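Alpha-galactosidase (Thermus thermophilus, PDB 6LCJ) probably hydrolyses alpha-linked galactose from oligosaccharides, as a hexameric glycoside hydrolase of family GH36 built round a TIM barrel. Local coordinates at residues 53-58 against 373-378; 165-170 against 356-361; 362-367 against 380-385. One frame throughout, in Å; residues are numbered along the deposited sequence.

Contact 1 of 3, residues 53-58 against 373-378; sequences WSLAAW and ADPTGP
An Asx turn in the loop between helices 366-371 and 380-388 of the barrel brings Thr376 and Pro375 against Trp53 and Leu55, on the run that enters edge strand 56-59 of the seven-stranded antiparallel sheet. The contact thus joins that sheet, in the N-terminal part of the chain, to the TIM barrel, and it illustrates how a small turn can present a methyl and a proline ring to a neighbouring strand end. Thr376 does most of the touching: its CB lies 3.2 Å from Trp53 O, while its CG2 reaches Ser54 CA at 4.0 Å. Beside it the Pro375 ring meets Leu55, CG to CB, at 4.1 Å. Behind these groups Asp374 OD1 grips the threonine twice. Thr376 N donates to it at 3.0 Å from above the carboxylate plane, and Thr376 OG1 at 2.6 Å along the syn lone pair. At chi1 78° the hydroxyl lies between the backbone N and the carbonyl carbon, within reach of Asp374 OD1, and the methyl faces Ser54. The other carboxylate oxygen, Asp374 OD2, is paired with Arg368. Trp53 sends its indole off to meet Phe305 edge-to-face, leaving mainly its CB and backbone at the seam. Water 1 sits between the two runs, 2.9 Å from Trp53 O and 2.7 Å from Pro375 O.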
loop_
_atom_site.group_PDB
_atom_site.type_symbol
_atom_site.label_atom_id
_atom_site.label_comp_id
_atom_site.label_asym_id
_atom_site.label_seq_id
_atom_site.Cartn_x
_atom_site.Cartn_y
_atom_site.Cartn_z
ATOM N N TRP E 53 -29.394 -3.470 -21.755
ATOM C CA TRP E 53 -28.639 -2.228 -21.640
ATOM C C TRP E 53 -27.146 -2.429 -21.879
ATOM O O TRP E 53 -26.432 -1.448 -22.123
ATOM C CB TRP E 53 -28.883 -1.593 -20.257
ATOM C CG TRP E 53 -30.356 -1.464 -19.937
ATOM C CD1 TRP E 53 -31.362 -1.179 -20.822
ATOM C CD2 TRP E 53 -30.988 -1.649 -18.665
ATOM N NE1 TRP E 53 -32.570 -1.167 -20.180
ATOM C CE2 TRP E 53 -32.374 -1.454 -18.855
ATOM C CE3 TRP E 53 -30.521 -1.954 -17.380
ATOM C CZ2 TRP E 53 -33.301 -1.557 -17.802
ATOM C CZ3 TRP E 53 -31.459 -2.060 -16.328
ATOM C CH2 TRP E 53 -32.820 -1.854 -16.552
ATOM N N SER E 54 -26.666 -3.669 -21.836
ATOM C CA SER E 54 -25.233 -3.930 -21.926
ATOM C C SER E 54 -24.673 -3.543 -23.295
ATOM O O SER E 54 -25.380 -3.527 -24.304
ATOM C CB SER E 54 -24.942 -5.403 -21.647
ATOM O OG SER E 54 -25.227 -5.713 -20.298
ATOM N N LEU E 55 -23.381 -3.231 -23.315
ATOM C CA LEU E 55 -22.720 -2.874 -24.559
ATOM C C LEU E 55 -22.571 -4.087 -25.470
ATOM O O LEU E 55 -22.070 -5.140 -25.051
ATOM C CB LEU E 55 -21.345 -2.276 -24.279
ATOM C CG LEU E 55 -20.579 -1.999 -25.580
ATOM C CD1 LEU E 55 -20.908 -0.628 -26.134
ATOM C CD2 LEU E 55 -19.072 -2.183 -25.408
ATOM N N ALA E 56 -23.003 -3.935 -26.718
ATOM C CA ALA E 56 -22.664 -4.851 -27.795
ATOM C C ALA E 56 -21.969 -4.044 -28.884
ATOM O O ALA E 56 -22.561 -3.101 -29.429
ATOM C CB ALA E 56 -23.909 -5.548 -28.346
ATOM N N ALA E 57 -20.723 -4.404 -29.196
ATOM C CA ALA E 57 -19.952 -3.641 -30.171
ATOM C C ALA E 57 -18.677 -4.397 -30.510
ATOM O O ALA E 57 -18.273 -5.313 -29.789
ATOM C CB ALA E 57 -19.604 -2.242 -29.649
ATOM N N TRP E 58 -18.043 -3.986 -31.614
ATOM C CA TRP E 58 -16.715 -4.465 -31.982
ATOM C C TRP E 58 -15.663 -3.651 -31.244
ATOM O O TRP E 58 -15.688 -2.417 -31.278
ATOM C CB TRP E 58 -16.493 -4.354 -33.494
ATOM C CG TRP E 58 -17.272 -5.364 -34.300
ATOM C CD1 TRP E 58 -18.514 -5.198 -34.861
ATOM C CD2 TRP E 58 -16.873 -6.707 -34.605
ATOM N NE1 TRP E 58 -18.901 -6.353 -35.505
ATOM C CE2 TRP E 58 -17.915 -7.292 -35.366
ATOM C CE3 TRP E 58 -15.734 -7.469 -34.317
ATOM C CZ2 TRP E 58 -17.848 -8.596 -35.844
ATOM C CZ3 TRP E 58 -15.673 -8.768 -34.786
ATOM C CH2 TRP E 58 -16.725 -9.319 -35.546
ATOM N N ALA E 373 -17.180 5.880 -17.644
ATOM C CA ALA E 373 -16.966 4.771 -18.573
ATOM C C ALA E 373 -18.135 3.777 -18.535
ATOM O O ALA E 373 -17.954 2.559 -18.434
ATOM C CB ALA E 373 -15.631 4.085 -18.277
ATOM N N ASP E 374 -19.359 4.316 -18.606
ATOM C CA ASP E 374 -20.594 3.531 -18.537
ATOM C C ASP E 374 -21.400 3.748 -19.812
ATOM O O ASP E 374 -22.246 4.655 -19.884
ATOM C CB ASP E 374 -21.419 3.908 -17.307
ATOM C CG ASP E 374 -22.744 3.149 -17.225
ATOM O OD1 ASP E 374 -22.971 2.190 -18.007
ATOM O OD2 ASP E 374 -23.568 3.513 -16.359
ATOM N N PRO E 375 -21.193 2.928 -20.841
ATOM C CA PRO E 375 -21.969 3.071 -22.073
ATOM C C PRO E 375 -23.356 2.443 -22.021
ATOM O O PRO E 375 -23.969 2.258 -23.073
ATOM C CB PRO E 375 -21.079 2.353 -23.091
ATOM C CG PRO E 375 -20.507 1.238 -22.281
ATOM C CD PRO E 375 -20.223 1.828 -20.936
ATOM N N THR E 376 -23.875 2.113 -20.845
ATOM C CA THR E 376 -25.182 1.487 -20.714
ATOM C C THR E 376 -26.244 2.445 -20.193
ATOM O O THR E 376 -27.400 2.035 -20.025
ATOM C CB THR E 376 -25.119 0.250 -19.788
ATOM O OG1 THR E 376 -25.094 0.665 -18.417
ATOM C CG2 THR E 376 -23.905 -0.628 -20.087
ATOM N N GLY E 377 -25.895 3.704 -19.943
ATOM C CA GLY E 377 -26.850 4.654 -19.429
ATOM C C GLY E 377 -27.703 5.232 -20.536
ATOM O O GLY E 377 -27.370 5.135 -21.722
ATOM N N PRO E 378 -28.818 5.863 -20.160
ATOM C CA PRO E 378 -29.712 6.466 -21.159
ATOM C C PRO E 378 -28.995 7.449 -22.072
ATOM O O PRO E 378 -28.159 8.248 -21.634
ATOM C CB PRO E 378 -30.771 7.175 -20.309
ATOM C CG PRO E 378 -30.742 6.450 -18.996
ATOM C CD PRO E 378 -29.324 6.016 -18.787
HETATM O O HOH W 1 -24.446 -0.231 -23.862
#

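Contact 2 of 3, residues 165-170 against 356-361; sequences SWYSFY and GPDVAP
Tyr167 and Val359 form the dense part of this contact. The methyl CG2 of Val359 lies over one face of the phenol, 4.0 Å from the centroid of the Tyr167 ring and 21° off its normal, a CH-pi contact. Trp166 CD1 sits over the centre of the opposite face, 3.4 Å above the plane of the Tyr167 ring, which is sandwiched between the two. Tyr167 CG is turned away from its own carbonyl carbon (chi1 -63°), which carries the ring to Val359. At the rim, Tyr167 CE1 approaches Val359 O to 3.1 Å. Asp358 comes to the phenol edge with CB near the ring plane, its carboxylate turned 85° from the ring; Tyr167 OH is 3.4 Å from Asp358 OD1, whose firm partner is Arg354, while the hydroxyl also makes a weak bond to Asp402. Both segments come just after parallel strands of the TIM barrel, 161-164 and 352-354, so they meet at the C-terminal end of the barrel, where enzymes of this fold carry their active sites. Were a serine to replace Tyr167, the ring between Val359 and Trp166 would be gone, probably opening a gap there and depriving Asp402 of its weak hydroxyl partner. The packing is sparser where the partly exposed Trp166 and Tyr170 take part. Trp166 NE1 stays 4.4 Å from Asp358 OD2. Tyr170, its ring lying over Trp166 O, reaches across with its hydroxyl alone: Tyr170 OH touches Pro361 CD at 3.8 Å, and Pro361 packs in turn on Leu412 of the second subunit.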
loop_
_atom_site.group_PDB
_atom_site.type_symbol
_atom_site.label_atom_id
_atom_site.label_comp_id
_atom_site.label_asym_id
_atom_site.label_seq_id
_atom_site.Cartn_x
_atom_site.Cartn_y
_atom_site.Cartn_z
ATOM N N SER E 165 -45.652 5.923 -21.761
ATOM C CA SER E 165 -45.585 7.139 -20.955
ATOM C C SER E 165 -44.179 7.494 -20.482
ATOM O O SER E 165 -43.978 8.612 -19.989
ATOM C CB SER E 165 -46.495 7.025 -19.722
ATOM O OG SER E 165 -46.132 5.930 -18.889
ATOM N N TRP E 166 -43.204 6.593 -20.608
ATOM C CA TRP E 166 -41.973 6.762 -19.843
ATOM C C TRP E 166 -41.167 7.966 -20.322
ATOM O O TRP E 166 -40.726 8.797 -19.515
ATOM C CB TRP E 166 -41.122 5.486 -19.894
ATOM C CG TRP E 166 -39.828 5.667 -19.149
ATOM C CD1 TRP E 166 -38.573 5.735 -19.688
ATOM C CD2 TRP E 166 -39.663 5.864 -17.730
ATOM N NE1 TRP E 166 -37.644 5.936 -18.696
ATOM C CE2 TRP E 166 -38.282 6.019 -17.488
ATOM C CE3 TRP E 166 -40.545 5.920 -16.649
ATOM C CZ2 TRP E 166 -37.765 6.220 -16.211
ATOM C CZ3 TRP E 166 -40.027 6.127 -15.382
ATOM C CH2 TRP E 166 -38.656 6.272 -15.172
ATOM N N TYR E 167 -40.962 8.089 -21.631
ATOM C CA TYR E 167 -39.999 9.050 -22.144
ATOM C C TYR E 167 -40.583 10.434 -22.358
ATOM O O TYR E 167 -40.015 11.222 -23.111
ATOM C CB TYR E 167 -39.387 8.528 -23.432
ATOM C CG TYR E 167 -38.620 7.272 -23.219
ATOM C CD1 TYR E 167 -37.306 7.312 -22.749
ATOM C CD2 TYR E 167 -39.208 6.035 -23.455
ATOM C CE1 TYR E 167 -36.592 6.156 -22.556
ATOM C CE2 TYR E 167 -38.501 4.875 -23.259
ATOM C CZ TYR E 167 -37.193 4.947 -22.824
ATOM O OH TYR E 167 -36.486 3.795 -22.647
ATOM N N SER E 168 -41.690 10.753 -21.711
ATOM C CA SER E 168 -42.140 12.135 -21.655
ATOM C C SER E 168 -42.431 12.530 -20.209
ATOM O O SER E 168 -41.984 13.583 -19.752
ATOM C CB SER E 168 -43.369 12.339 -22.547
ATOM O OG SER E 168 -44.280 11.264 -22.389
ATOM N N PHE E 169 -43.152 11.691 -19.468
ATOM C CA PHE E 169 -43.515 12.039 -18.099
ATOM C C PHE E 169 -42.662 11.360 -17.036
ATOM O O PHE E 169 -42.675 11.808 -15.887
ATOM C CB PHE E 169 -44.982 11.700 -17.841
ATOM C CG PHE E 169 -45.924 12.356 -18.800
ATOM C CD1 PHE E 169 -46.143 13.721 -18.743
ATOM C CD2 PHE E 169 -46.594 11.609 -19.750
ATOM C CE1 PHE E 169 -47.016 14.332 -19.616
ATOM C CE2 PHE E 169 -47.471 12.211 -20.640
ATOM C CZ PHE E 169 -47.683 13.573 -20.578
ATOM N N TYR E 170 -41.927 10.306 -17.387
ATOM C CA TYR E 170 -41.138 9.506 -16.439
ATOM C C TYR E 170 -42.071 9.082 -15.305
ATOM O O TYR E 170 -43.183 8.611 -15.601
ATOM C CB TYR E 170 -39.887 10.287 -16.046
ATOM C CG TYR E 170 -38.925 10.347 -17.212
ATOM C CD1 TYR E 170 -37.991 9.339 -17.410
ATOM C CD2 TYR E 170 -39.003 11.363 -18.166
ATOM C CE1 TYR E 170 -37.125 9.358 -18.491
ATOM C CE2 TYR E 170 -38.139 11.389 -19.269
ATOM C CZ TYR E 170 -37.200 10.376 -19.418
ATOM O OH TYR E 170 -36.317 10.350 -20.484
ATOM N N GLY E 356 -30.961 -2.424 -26.522
ATOM C CA GLY E 356 -30.015 -1.396 -26.172
ATOM C C GLY E 356 -30.383 -0.626 -24.919
ATOM O O GLY E 356 -31.500 -0.721 -24.387
ATOM N N PRO E 357 -29.425 0.164 -24.429
ATOM C CA PRO E 357 -29.727 1.161 -23.398
ATOM C C PRO E 357 -30.951 1.983 -23.733
ATOM O O PRO E 357 -31.350 2.102 -24.897
ATOM C CB PRO E 357 -28.472 2.041 -23.389
ATOM C CG PRO E 357 -27.395 1.179 -23.921
ATOM C CD PRO E 357 -28.040 0.277 -24.924
ATOM N N ASP E 358 -31.565 2.542 -22.701
ATOM C CA ASP E 358 -32.640 3.499 -22.891
ATOM C C ASP E 358 -32.221 4.609 -23.846
ATOM O O ASP E 358 -31.108 5.143 -23.769
ATOM C CB ASP E 358 -33.019 4.120 -21.550
ATOM C CG ASP E 358 -33.747 3.172 -20.659
ATOM O OD1 ASP E 358 -34.009 2.008 -21.080
ATOM O OD2 ASP E 358 -34.064 3.608 -19.531
ATOM N N VAL E 359 -33.133 4.985 -24.730
ATOM C CA VAL E 359 -32.977 6.275 -25.374
ATOM C C VAL E 359 -33.189 7.340 -24.310
ATOM O O VAL E 359 -33.648 7.064 -23.199
ATOM C CB VAL E 359 -33.947 6.468 -26.554
ATOM C CG1 VAL E 359 -33.624 5.477 -27.669
ATOM C CG2 VAL E 359 -35.386 6.336 -26.072
ATOM N N ALA E 360 -32.832 8.560 -24.637
ATOM C CA ALA E 360 -33.061 9.702 -23.770
ATOM C C ALA E 360 -33.251 10.886 -24.693
ATOM O O ALA E 360 -32.959 10.791 -25.895
ATOM C CB ALA E 360 -31.885 9.914 -22.803
ATOM N N PRO E 361 -33.753 12.034 -24.175
ATOM C CA PRO E 361 -33.924 13.212 -25.032
ATOM C C PRO E 361 -32.617 13.981 -25.252
ATOM O O PRO E 361 -32.574 15.207 -25.169
ATOM C CB PRO E 361 -34.972 14.036 -24.277
ATOM C CG PRO E 361 -34.933 13.570 -22.857
ATOM C CD PRO E 361 -34.080 12.334 -22.769
#

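Contact 3 of 3, residues 362-367 against 380-385; sequences YWDNEE and LRNALR
The first turn of helix 380-388 is received by the loop that precedes helix 366-371, a backbone contact faced with an indole, in the crossover from strand 352-354 to strand 398-400 of the TIM barrel. Leu380 N donates to Tyr362 O at 3.1 Å, almost straight at 177°, and Arg381 N to Trp363 O, also at 3.1 Å. The next N-H in line is served through water 2, which accepts from Asn382 N at 2.9 Å and donates to Trp363 O and to Asp364 OD1. Three amides at the helix start thus find acceptors, a worked case of a loop completing a helix start. With chi1 at -177°, the Trp363 indole points away from its own backbone N and lies along this turn. Arg381 CB stands over the six-membered ring of Trp363, 3.8 Å from its centroid, while Leu380 CD2 meets the ring edge at Trp363 CZ3, 3.8 Å away. Further along, Leu384 CD1 approaches the same CZ3 of Trp363 at 3.9 Å. The arginine chain then bends to a long salt bridge, Arg381 NH1 to Asp364 OD2 at 3.5 Å, a weak bond of 134°; Arg381 NE is held by Leu478 O, and the firmer bond of the carboxylate is from Asp364 OD1 to Ser369 OG. Helix 415-428 packs against this cluster, Gln421 on Leu380 and Leu384 and Glu417 on Trp363.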
loop_
_atom_site.group_PDB
_atom_site.type_symbol
_atom_site.label_atom_id
_atom_site.label_comp_id
_atom_site.label_asym_id
_atom_site.label_seq_id
_atom_site.Cartn_x
_atom_site.Cartn_y
_atom_site.Cartn_z
ATOM N N TYR E 362 -31.536 13.247 -25.506
ATOM C CA TYR E 362 -30.222 13.849 -25.703
ATOM C C TYR E 362 -29.292 12.811 -26.311
ATOM O O TYR E 362 -29.540 11.602 -26.237
ATOM C CB TYR E 362 -29.622 14.422 -24.403
ATOM C CG TYR E 362 -29.661 13.534 -23.189
ATOM C CD1 TYR E 362 -28.727 12.511 -23.006
ATOM C CD2 TYR E 362 -30.618 13.729 -22.201
ATOM C CE1 TYR E 362 -28.766 11.701 -21.870
ATOM C CE2 TYR E 362 -30.659 12.938 -21.065
ATOM C CZ TYR E 362 -29.737 11.925 -20.898
ATOM O OH TYR E 362 -29.807 11.134 -19.760
ATOM N N TRP E 363 -28.225 13.306 -26.939
ATOM C CA TRP E 363 -27.337 12.413 -27.670
ATOM C C TRP E 363 -26.523 11.554 -26.710
ATOM O O TRP E 363 -26.476 10.330 -26.850
ATOM C CB TRP E 363 -26.430 13.218 -28.610
ATOM C CG TRP E 363 -25.542 12.370 -29.448
ATOM C CD1 TRP E 363 -24.189 12.290 -29.364
ATOM C CD2 TRP E 363 -25.936 11.439 -30.478
ATOM N NE1 TRP E 363 -23.708 11.387 -30.283
ATOM C CE2 TRP E 363 -24.755 10.857 -30.987
ATOM C CE3 TRP E 363 -27.170 11.057 -31.029
ATOM C CZ2 TRP E 363 -24.764 9.904 -32.012
ATOM C CZ3 TRP E 363 -27.182 10.120 -32.061
ATOM C CH2 TRP E 363 -25.984 9.555 -32.541
ATOM N N ASP E 364 -25.891 12.174 -25.720
ATOM C CA ASP E 364 -24.993 11.432 -24.852
ATOM C C ASP E 364 -24.639 12.237 -23.604
ATOM O O ASP E 364 -24.121 13.350 -23.702
ATOM C CB ASP E 364 -23.731 11.046 -25.630
ATOM C CG ASP E 364 -22.867 10.031 -24.893
ATOM O OD1 ASP E 364 -23.421 9.085 -24.283
ATOM O OD2 ASP E 364 -21.629 10.159 -24.950
ATOM N N ASN E 365 -24.924 11.695 -22.427
ATOM C CA ASN E 365 -24.419 12.267 -21.189
ATOM C C ASN E 365 -22.966 11.824 -21.050
ATOM O O ASN E 365 -22.682 10.680 -20.680
ATOM C CB ASN E 365 -25.268 11.827 -20.003
ATOM C CG ASN E 365 -24.749 12.383 -18.675
ATOM O OD1 ASN E 365 -23.614 12.830 -18.571
ATOM N ND2 ASN E 365 -25.582 12.342 -17.657
ATOM N N GLU E 366 -22.031 12.737 -21.321
ATOM C CA GLU E 366 -20.638 12.312 -21.380
ATOM C C GLU E 366 -19.967 12.256 -20.019
ATOM O O GLU E 366 -18.913 11.631 -19.898
ATOM C CB GLU E 366 -19.842 13.202 -22.341
ATOM C CG GLU E 366 -19.928 12.686 -23.813
ATOM C CD GLU E 366 -18.833 11.667 -24.196
ATOM O OE1 GLU E 366 -17.787 12.078 -24.760
ATOM O OE2 GLU E 366 -19.033 10.449 -23.932
ATOM N N GLU E 367 -20.561 12.837 -18.980
ATOM C CA GLU E 367 -20.086 12.515 -17.639
ATOM C C GLU E 367 -20.250 11.031 -17.339
ATOM O O GLU E 367 -19.356 10.404 -16.763
ATOM C CB GLU E 367 -20.808 13.357 -16.591
ATOM C CG GLU E 367 -20.040 14.622 -16.246
ATOM C CD GLU E 367 -20.024 15.558 -17.419
ATOM O OE1 GLU E 367 -21.120 15.795 -17.950
ATOM O OE2 GLU E 367 -18.940 16.017 -17.835
ATOM N N LEU E 380 -29.304 8.526 -26.721
ATOM C CA LEU E 380 -29.603 8.004 -28.049
ATOM C C LEU E 380 -28.399 7.282 -28.644
ATOM O O LEU E 380 -28.538 6.214 -29.250
ATOM C CB LEU E 380 -30.065 9.134 -28.966
ATOM C CG LEU E 380 -30.432 8.637 -30.363
ATOM C CD1 LEU E 380 -31.492 7.539 -30.259
ATOM C CD2 LEU E 380 -30.897 9.780 -31.253
ATOM N N ARG E 381 -27.210 7.848 -28.479
ATOM C CA ARG E 381 -26.025 7.223 -29.050
ATOM C C ARG E 381 -25.772 5.853 -28.439
ATOM O O ARG E 381 -25.508 4.886 -29.160
ATOM C CB ARG E 381 -24.816 8.111 -28.845
ATOM C CG ARG E 381 -23.616 7.544 -29.472
ATOM C CD ARG E 381 -22.415 7.797 -28.635
ATOM N NE ARG E 381 -21.222 7.963 -29.451
ATOM C CZ ARG E 381 -20.095 8.500 -29.007
ATOM N NH1 ARG E 381 -20.010 8.923 -27.747
ATOM N NH2 ARG E 381 -19.052 8.608 -29.817
ATOM N N ASN E 382 -25.828 5.757 -27.108
ATOM C CA ASN E 382 -25.673 4.464 -26.453
ATOM C C ASN E 382 -26.737 3.498 -26.930
ATOM O O ASN E 382 -26.442 2.334 -27.221
ATOM C CB ASN E 382 -25.751 4.617 -24.937
ATOM C CG ASN E 382 -24.531 5.299 -24.334
ATOM O OD1 ASN E 382 -23.497 5.476 -24.970
ATOM N ND2 ASN E 382 -24.666 5.684 -23.088
ATOM N N ALA E 383 -27.989 3.966 -27.012
ATOM C CA ALA E 383 -29.071 3.145 -27.541
ATOM C C ALA E 383 -28.725 2.620 -28.924
ATOM O O ALA E 383 -28.740 1.408 -29.170
ATOM C CB ALA E 383 -30.369 3.950 -27.586
ATOM N N LEU E 384 -28.372 3.533 -29.833
ATOM C CA LEU E 384 -28.109 3.144 -31.212
ATOM C C LEU E 384 -26.949 2.157 -31.297
ATOM O O LEU E 384 -27.018 1.183 -32.053
ATOM C CB LEU E 384 -27.835 4.386 -32.064
ATOM C CG LEU E 384 -29.016 5.309 -32.380
ATOM C CD1 LEU E 384 -28.486 6.597 -32.967
ATOM C CD2 LEU E 384 -30.039 4.679 -33.328
ATOM N N ARG E 385 -25.893 2.365 -30.502
ATOM C CA ARG E 385 -24.685 1.554 -30.666
ATOM C C ARG E 385 -24.948 0.075 -30.393
ATOM O O ARG E 385 -24.477 -0.791 -31.137
ATOM C CB ARG E 385 -23.558 2.056 -29.765
ATOM C CG ARG E 385 -22.288 1.199 -29.889
ATOM C CD ARG E 385 -21.039 1.922 -29.373
ATOM N NE ARG E 385 -21.232 2.202 -27.966
ATOM C CZ ARG E 385 -21.403 3.415 -27.454
ATOM N NH1 ARG E 385 -21.353 4.491 -28.238
ATOM N NH2 ARG E 385 -21.631 3.545 -26.153
HETATM O O HOH W 2 -25.532 8.084 -25.370
#

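How the contacts relate
Helix 380-388 ties the three contacts together, with centres about 9 Å apart for contacts 1 and 3, 12 Å for contacts 2 and 3, and 16 Å for contacts 1 and 2. Gly377 O of contact 1 probably accepts from Asn382 ND2 of contact 3 at 3.1 Å. Pro357 joins all three: its CG lies 3.3 Å from Trp53 O, and its O lies 3.4 Å from Ala383 CB. Contact 2 sits at the barrel's C-terminal end, the probable site of sugar binding, though no ligand is bound in this apo form. Trp53 reaches the same region, its NE1 packing 3.6 Å from Asp358 OD1.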